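Local coordinates for protein endoglucanase (Clostridium thermocellum, PDB 2E4T) that hydrolyses internal beta-1,4-glucosidic linkages of cellulose and xyloglucan, as the family 44 glycoside hydrolase domain of a larger multidomain enzyme, at residues S58-H66 against W190-H198. Residues are numbered along the deposited sequence; the frame is centred on the assembly and turned at random.
Sequences SNAGSDWLH and WSHTHPRIH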
loop_
_atom_site.group_PDB
_atom_site.type_symbol
_atom_site.label_atom_id
_atom_site.label_comp_id
_atom_site.label_asym_id
_atom_site.label_seq_id
_atom_site.Cartn_x
_atom_site.Cartn_y
_atom_site.Cartn_z
ATOM N N SER A 58 -19.271 2.883 -13.556
ATOM C CA SER A 58 -18.768 1.871 -12.637
ATOM C C SER A 58 -19.933 1.470 -11.721
ATOM O O SER A 58 -20.997 2.097 -11.742
ATOM C CB SER A 58 -17.590 2.390 -11.784
ATOM O OG SER A 58 -17.988 3.477 -10.956
ATOM N N ASN A 59 -19.692 0.418 -10.910
ATOM C CA ASN A 59 -20.751 -0.151 -10.093
ATOM C C ASN A 59 -20.305 -0.217 -8.636
ATOM O O ASN A 59 -19.199 -0.649 -8.297
ATOM C CB ASN A 59 -21.128 -1.549 -10.635
ATOM C CG ASN A 59 -22.451 -2.039 -10.046
ATOM O OD1 ASN A 59 -22.490 -2.522 -8.898
ATOM N ND2 ASN A 59 -23.550 -1.859 -10.785
ATOM N N ALA A 60 -21.224 0.206 -7.761
ATOM C CA ALA A 60 -20.961 0.244 -6.319
ATOM C C ALA A 60 -20.914 -1.148 -5.690
ATOM O O ALA A 60 -20.376 -1.298 -4.551
ATOM C CB ALA A 60 -22.055 1.017 -5.625
ATOM N N GLY A 61 -21.505 -2.134 -6.336
ATOM C CA GLY A 61 -21.634 -3.450 -5.689
ATOM C C GLY A 61 -22.372 -3.316 -4.370
ATOM O O GLY A 61 -23.282 -2.478 -4.190
ATOM N N SER A 62 -21.942 -4.122 -3.416
ATOM C CA SER A 62 -22.520 -4.126 -2.095
ATOM C C SER A 62 -22.363 -2.825 -1.322
ATOM O O SER A 62 -23.025 -2.613 -0.289
ATOM C CB SER A 62 -21.946 -5.279 -1.307
ATOM O OG SER A 62 -20.507 -5.117 -1.139
ATOM N N ASP A 63 -21.465 -1.926 -1.761
ATOM C CA ASP A 63 -21.316 -0.642 -1.061
ATOM C C ASP A 63 -22.567 0.248 -1.280
ATOM O O ASP A 63 -22.806 1.128 -0.445
ATOM C CB ASP A 63 -20.055 0.062 -1.449
ATOM C CG ASP A 63 -18.792 -0.608 -0.887
ATOM O OD1 ASP A 63 -18.857 -1.127 0.240
ATOM O OD2 ASP A 63 -17.745 -0.484 -1.494
ATOM N N TRP A 64 -23.296 0.107 -2.392
ATOM C CA TRP A 64 -24.541 0.875 -2.538
ATOM C C TRP A 64 -25.462 0.232 -3.599
ATOM O O TRP A 64 -25.516 0.670 -4.747
ATOM C CB TRP A 64 -24.324 2.348 -2.851
ATOM C CG TRP A 64 -25.650 3.101 -2.649
ATOM C CD1 TRP A 64 -26.609 3.352 -3.602
ATOM C CD2 TRP A 64 -26.145 3.673 -1.450
ATOM N NE1 TRP A 64 -27.651 4.069 -3.067
ATOM C CE2 TRP A 64 -27.391 4.280 -1.754
ATOM C CE3 TRP A 64 -25.663 3.747 -0.162
ATOM C CZ2 TRP A 64 -28.167 4.966 -0.798
ATOM C CZ3 TRP A 64 -26.470 4.413 0.800
ATOM C CH2 TRP A 64 -27.671 5.001 0.463
ATOM N N LEU A 65 -26.163 -0.804 -3.199
ATOM C CA LEU A 65 -27.357 -1.333 -3.931
ATOM C C LEU A 65 -27.014 -1.741 -5.371
ATOM O O LEU A 65 -27.891 -1.742 -6.255
ATOM C CB LEU A 65 -28.485 -0.290 -3.894
ATOM C CG LEU A 65 -28.916 0.150 -2.485
ATOM C CD1 LEU A 65 -29.999 1.195 -2.573
ATOM C CD2 LEU A 65 -29.322 -1.013 -1.613
ATOM N N HIS A 66 -25.758 -2.097 -5.616
ATOM C CA HIS A 66 -25.361 -2.539 -6.949
ATOM C C HIS A 66 -25.673 -1.471 -7.995
ATOM O O HIS A 66 -25.978 -1.779 -9.166
ATOM C CB HIS A 66 -25.931 -3.902 -7.335
ATOM C CG HIS A 66 -25.787 -4.860 -6.221
ATOM N ND1 HIS A 66 -24.580 -5.487 -5.938
ATOM C CD2 HIS A 66 -26.699 -5.258 -5.285
ATOM C CE1 HIS A 66 -24.777 -6.196 -4.832
ATOM N NE2 HIS A 66 -26.042 -6.088 -4.429
ATOM N N TRP A 190 -14.898 -11.023 -4.646
ATOM C CA TRP A 190 -15.746 -10.699 -5.795
ATOM C C TRP A 190 -17.183 -11.169 -5.562
ATOM O O TRP A 190 -18.149 -10.446 -5.889
ATOM C CB TRP A 190 -15.202 -11.321 -7.077
ATOM C CG TRP A 190 -14.021 -10.665 -7.671
ATOM C CD1 TRP A 190 -13.588 -9.376 -7.498
ATOM C CD2 TRP A 190 -13.143 -11.254 -8.645
ATOM N NE1 TRP A 190 -12.471 -9.125 -8.281
ATOM C CE2 TRP A 190 -12.186 -10.263 -9.014
ATOM C CE3 TRP A 190 -13.068 -12.522 -9.227
ATOM C CZ2 TRP A 190 -11.174 -10.529 -9.955
ATOM C CZ3 TRP A 190 -12.065 -12.787 -10.164
ATOM C CH2 TRP A 190 -11.142 -11.795 -10.525
ATOM N N SER A 191 -17.348 -12.410 -5.077
ATOM C CA SER A 191 -18.703 -12.942 -4.958
ATOM C C SER A 191 -19.519 -12.287 -3.816
ATOM O O SER A 191 -20.744 -12.484 -3.779
ATOM C CB SER A 191 -18.630 -14.443 -4.727
ATOM O OG SER A 191 -17.868 -14.695 -3.534
ATOM N N HIS A 192 -18.846 -11.543 -2.927
ATOM C CA HIS A 192 -19.496 -10.820 -1.852
ATOM C C HIS A 192 -19.724 -9.340 -2.223
ATOM O O HIS A 192 -20.838 -8.799 -2.024
ATOM C CB HIS A 192 -18.614 -10.922 -0.586
ATOM C CG HIS A 192 -19.216 -10.231 0.539
ATOM N ND1 HIS A 192 -18.830 -9.009 1.072
ATOM C CD2 HIS A 192 -20.243 -10.657 1.290
ATOM C CE1 HIS A 192 -19.608 -8.725 2.120
ATOM N NE2 HIS A 192 -20.477 -9.715 2.262
ATOM N N THR A 193 -18.682 -8.678 -2.719
ATOM C CA THR A 193 -18.759 -7.256 -3.056
ATOM C C THR A 193 -19.466 -7.028 -4.386
ATOM O O THR A 193 -20.198 -6.054 -4.548
ATOM C CB THR A 193 -17.334 -6.685 -3.096
ATOM O OG1 THR A 193 -16.759 -6.943 -1.798
ATOM C CG2 THR A 193 -17.322 -5.220 -3.434
ATOM N N HIS A 194 -19.182 -7.903 -5.366
ATOM C CA HIS A 194 -19.661 -7.723 -6.738
ATOM C C HIS A 194 -20.406 -8.977 -7.254
ATOM O O HIS A 194 -20.116 -9.484 -8.342
ATOM C CB HIS A 194 -18.507 -7.382 -7.665
ATOM C CG HIS A 194 -17.916 -6.054 -7.367
ATOM N ND1 HIS A 194 -18.582 -4.877 -7.629
ATOM C CD2 HIS A 194 -16.682 -5.732 -6.876
ATOM C CE1 HIS A 194 -17.767 -3.885 -7.267
ATOM N NE2 HIS A 194 -16.618 -4.363 -6.819
ATOM N N PRO A 195 -21.425 -9.441 -6.507
ATOM C CA PRO A 195 -22.118 -10.666 -6.928
ATOM C C PRO A 195 -22.844 -10.535 -8.281
ATOM O O PRO A 195 -23.142 -11.560 -8.893
ATOM C CB PRO A 195 -23.121 -10.902 -5.771
ATOM C CG PRO A 195 -23.400 -9.499 -5.256
ATOM C CD PRO A 195 -22.009 -8.845 -5.274
ATOM N N ARG A 196 -23.191 -9.312 -8.688
ATOM C CA ARG A 196 -23.876 -9.121 -9.971
ATOM C C ARG A 196 -22.904 -9.196 -11.147
ATOM O O ARG A 196 -23.368 -9.305 -12.305
ATOM C CB ARG A 196 -24.647 -7.791 -10.022
ATOM C CG ARG A 196 -25.524 -7.390 -8.900
ATOM C CD ARG A 196 -26.940 -7.986 -8.804
ATOM N NE ARG A 196 -27.625 -8.014 -7.608
ATOM C CZ ARG A 196 -27.622 -8.973 -6.725
ATOM N NH1 ARG A 196 -26.896 -10.103 -6.677
ATOM N NH2 ARG A 196 -28.373 -8.661 -5.710
ATOM N N ILE A 197 -21.594 -9.125 -10.867
ATOM C CA ILE A 197 -20.555 -9.372 -11.880
ATOM C C ILE A 197 -20.057 -10.799 -11.824
ATOM O O ILE A 197 -19.884 -11.455 -12.868
ATOM C CB ILE A 197 -19.365 -8.383 -11.651
ATOM C CG1 ILE A 197 -19.808 -6.953 -11.855
ATOM C CG2 ILE A 197 -18.191 -8.778 -12.609
ATOM C CD1 ILE A 197 -18.734 -5.905 -11.603
ATOM N N HIS A 198 -19.812 -11.307 -10.600
ATOM C CA HIS A 198 -19.087 -12.560 -10.409
ATOM C C HIS A 198 -19.722 -13.305 -9.249
ATOM O O HIS A 198 -19.169 -13.369 -8.137
ATOM C CB HIS A 198 -17.619 -12.250 -10.117
ATOM C CG HIS A 198 -16.713 -13.430 -10.180
ATOM N ND1 HIS A 198 -16.728 -14.481 -9.288
ATOM C CD2 HIS A 198 -15.731 -13.701 -11.062
ATOM C CE1 HIS A 198 -15.800 -15.377 -9.637
ATOM N NE2 HIS A 198 -15.177 -14.900 -10.712
HETATM O O HOH W 1 -21.067 -4.968 -8.950
HETATM O O HOH W 2 -22.697 -6.731 -7.673
#
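Ser62 meets Thr193 where a connecting turn packs on a helix end and the chain that follows, part backbone bond, part water bridge and part side-chain packing, on the (beta/alpha)8-barrel domain. The turn links strands 58-59 and 67-69 of a small antiparallel sheet. One direct hydrogen bond crosses: Ser62 N gives to Thr193 O at 2.8 Å, in the carbonyl plane, while Gly61 CA, in a residue of positive phi, comes within 3.2 Å of that same Thr193 O as a CA-H...O contact. The turn opens with an Asx turn, Asn59 OD1 accepting from Gly61 N; the ND2 of Asn59 gives to His66 O from above its carbonyl plane. A water bonded to both Asn59 OD1 and His194 ND1 carries this network across, and His194 NE2 is taken by Asn46 O, so both ring nitrogens are bonded. Helix 190-193 and the residues after it lie in the TIM-barrel connection between strand 180-183 and the long helix 204-221. Farther along, in the conformer given, Arg196, its chain bent at chi2 (-81°), brings its guanidinium over one face of the His66 ring, Arg196 NE 3.7 Å from His66 CD2 and offset toward the rim, with the two planes 35° apart. Gly61 O, from the same turn as His66, sits over the rim of the opposite face, and Pro195 CG touches His66 CE1 at 3.6 Å. A second water bridges His66 ND1 and Arg196 N.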